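Local coordinates for protein phiAB6 tailspike (Unidentified phage, PDB 5JS4) that probably fragments the exopolysaccharide of Acinetobacter baumannii as a trimeric beta-helical phage tailspike, at residues Phe354-Gly359 / Gln375-Gln380. Residues are numbered along the deposited sequence; the frame is centred on the assembly and turned at random.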
loop_
_atom_site.group_PDB
_atom_site.type_symbol
_atom_site.label_atom_id
_atom_site.label_comp_id
_atom_site.label_asym_id
_atom_site.label_seq_id
_atom_site.Cartn_x
_atom_site.Cartn_y
_atom_site.Cartn_z
ATOM N N PHE A 354 20.830 -8.840 22.793
ATOM C CA PHE A 354 20.119 -10.119 22.905
ATOM C C PHE A 354 20.593 -11.200 21.935
ATOM O O PHE A 354 21.064 -12.246 22.374
ATOM C CB PHE A 354 18.594 -9.962 22.802
ATOM C CG PHE A 354 17.856 -11.274 22.851
ATOM C CD1 PHE A 354 18.095 -12.180 23.881
ATOM C CD2 PHE A 354 16.934 -11.617 21.869
ATOM C CE1 PHE A 354 17.436 -13.395 23.931
ATOM C CE2 PHE A 354 16.269 -12.832 21.916
ATOM C CZ PHE A 354 16.523 -13.723 22.948
ATOM N N ILE A 355 20.459 -10.966 20.632
ATOM C CA ILE A 355 20.685 -12.037 19.663
ATOM C C ILE A 355 21.298 -11.558 18.345
ATOM O O ILE A 355 20.945 -10.496 17.828
ATOM C CB ILE A 355 19.363 -12.808 19.419
ATOM C CG1 ILE A 355 19.617 -14.130 18.688
ATOM C CG2 ILE A 355 18.349 -11.932 18.691
ATOM C CD1 ILE A 355 18.553 -15.171 18.958
ATOM N N GLU A 356 22.233 -12.354 17.826
ATOM C CA GLU A 356 22.850 -12.111 16.529
ATOM C C GLU A 356 22.301 -13.103 15.518
ATOM O O GLU A 356 22.327 -14.314 15.748
ATOM C CB GLU A 356 24.371 -12.230 16.612
ATOM C CG GLU A 356 24.998 -11.118 17.432
ATOM C CD GLU A 356 26.504 -11.201 17.536
ATOM O OE1 GLU A 356 27.129 -11.953 16.760
ATOM O OE2 GLU A 356 27.061 -10.493 18.399
ATOM N N ILE A 357 21.802 -12.576 14.404
ATOM C CA ILE A 357 21.196 -13.385 13.349
ATOM C C ILE A 357 21.682 -12.868 11.994
ATOM O O ILE A 357 21.802 -11.661 11.795
ATOM C CB ILE A 357 19.650 -13.362 13.447
ATOM C CG1 ILE A 357 19.034 -14.294 12.399
ATOM C CG2 ILE A 357 19.106 -11.941 13.317
ATOM C CD1 ILE A 357 17.545 -14.518 12.566
ATOM N N ASP A 358 21.984 -13.774 11.069
ATOM C CA ASP A 358 22.483 -13.357 9.763
ATOM C C ASP A 358 21.379 -12.696 8.938
ATOM O O ASP A 358 20.203 -13.066 9.028
ATOM C CB ASP A 358 23.081 -14.533 8.995
ATOM C CG ASP A 358 23.902 -14.080 7.803
ATOM O OD1 ASP A 358 25.021 -13.560 8.008
ATOM O OD2 ASP A 358 23.425 -14.231 6.666
ATOM N N GLY A 359 21.763 -11.716 8.128
ATOM C CA GLY A 359 20.803 -10.969 7.325
ATOM C C GLY A 359 20.192 -11.715 6.150
ATOM O O GLY A 359 19.139 -11.312 5.655
ATOM N N GLN A 375 18.623 -5.039 20.662
ATOM C CA GLN A 375 17.767 -6.202 20.862
ATOM C C GLN A 375 18.006 -7.227 19.756
ATOM O O GLN A 375 18.370 -8.369 20.037
ATOM C CB GLN A 375 16.305 -5.783 21.007
ATOM C CG GLN A 375 16.060 -5.106 22.349
ATOM C CD GLN A 375 14.689 -4.483 22.491
ATOM O OE1 GLN A 375 14.100 -4.012 21.517
ATOM N NE2 GLN A 375 14.179 -4.453 23.717
ATOM N N ILE A 376 17.854 -6.807 18.508
ATOM C CA ILE A 376 18.173 -7.650 17.363
ATOM C C ILE A 376 19.436 -7.116 16.701
ATOM O O ILE A 376 19.465 -5.978 16.242
ATOM C CB ILE A 376 17.023 -7.665 16.334
ATOM C CG1 ILE A 376 15.727 -8.186 16.976
ATOM C CG2 ILE A 376 17.406 -8.489 15.109
ATOM C CD1 ILE A 376 15.716 -9.663 17.307
ATOM N N VAL A 377 20.479 -7.940 16.666
ATOM C CA VAL A 377 21.727 -7.587 16.007
ATOM C C VAL A 377 21.810 -8.370 14.705
ATOM O O VAL A 377 21.995 -9.585 14.716
ATOM C CB VAL A 377 22.948 -7.903 16.896
ATOM C CG1 VAL A 377 24.249 -7.562 16.178
ATOM C CG2 VAL A 377 22.854 -7.138 18.208
ATOM N N VAL A 378 21.658 -7.670 13.587
ATOM C CA VAL A 378 21.735 -8.296 12.273
ATOM C C VAL A 378 23.190 -8.341 11.839
ATOM O O VAL A 378 23.867 -7.316 11.842
ATOM C CB VAL A 378 20.927 -7.518 11.218
ATOM C CG1 VAL A 378 21.008 -8.215 9.866
ATOM C CG2 VAL A 378 19.475 -7.367 11.655
ATOM N N LYS A 379 23.664 -9.526 11.470
ATOM C CA LYS A 379 25.022 -9.686 10.962
ATOM C C LYS A 379 25.010 -9.665 9.437
ATOM O O LYS A 379 24.037 -10.087 8.803
ATOM C CB LYS A 379 25.656 -10.975 11.493
ATOM C CG LYS A 379 25.659 -11.101 13.015
ATOM C CD LYS A 379 26.433 -9.999 13.726
ATOM C CE LYS A 379 27.935 -10.207 13.636
ATOM N NZ LYS A 379 28.689 -9.129 14.338
ATOM N N GLN A 380 26.099 -9.158 8.861
ATOM C CA GLN A 380 26.195 -8.891 7.428
ATOM C C GLN A 380 25.049 -7.968 6.979
ATOM O O GLN A 380 24.751 -7.004 7.679
ATOM C CB GLN A 380 26.298 -10.202 6.632
ATOM C CG GLN A 380 27.546 -11.004 6.983
ATOM C CD GLN A 380 28.819 -10.177 6.850
ATOM O OE1 GLN A 380 29.032 -9.507 5.837
ATOM N NE2 GLN A 380 29.663 -10.209 7.878
HETATM O O HOH W 1 28.263 -8.386 16.957
#
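Ile355 and Ile376 project together from the buried face of two parallel strands, methyl CG2 of Ile355 meeting CD1 of Ile376 at 3.7 Å. Ile376 reaches it with CG1 beside its backbone N and a second bend (chi2 -70°) that swings CD1 across. Ile357 continues the row, more loosely. Between the backbones, Val377 N bonds to Ile355 O (2.8 Å), Val377 O receives Ile357 N, and the N-H of Lys379 points almost straight at Ile357 O (N-H...O 172°). Gly359 N closes the far end on Lys379 O, whereas the bond from Ile355 N to Gln375 O is weak.

The opposite face touches as closely, but its charged ends reach solvent. Glu356 CG rests alongside Val377 CG1 (3.8 Å), and its extended chain passes the aliphatic part of Lys379, which bends at chi2 and chi3. Glu356 OE1 and Lys379 NZ stay 4.0 Å apart, too far for a salt bridge; a water joins Glu356 OE2 to NZ, and Thr328 also bonds OE2.

This is the stacking of successive coils in a right-handed parallel beta-helix. Strand 328-333 flanks 354-358 in the same sheet, while Leu369 of strand 362-370 and Phe387 of strand 381-393 pack against Ile376.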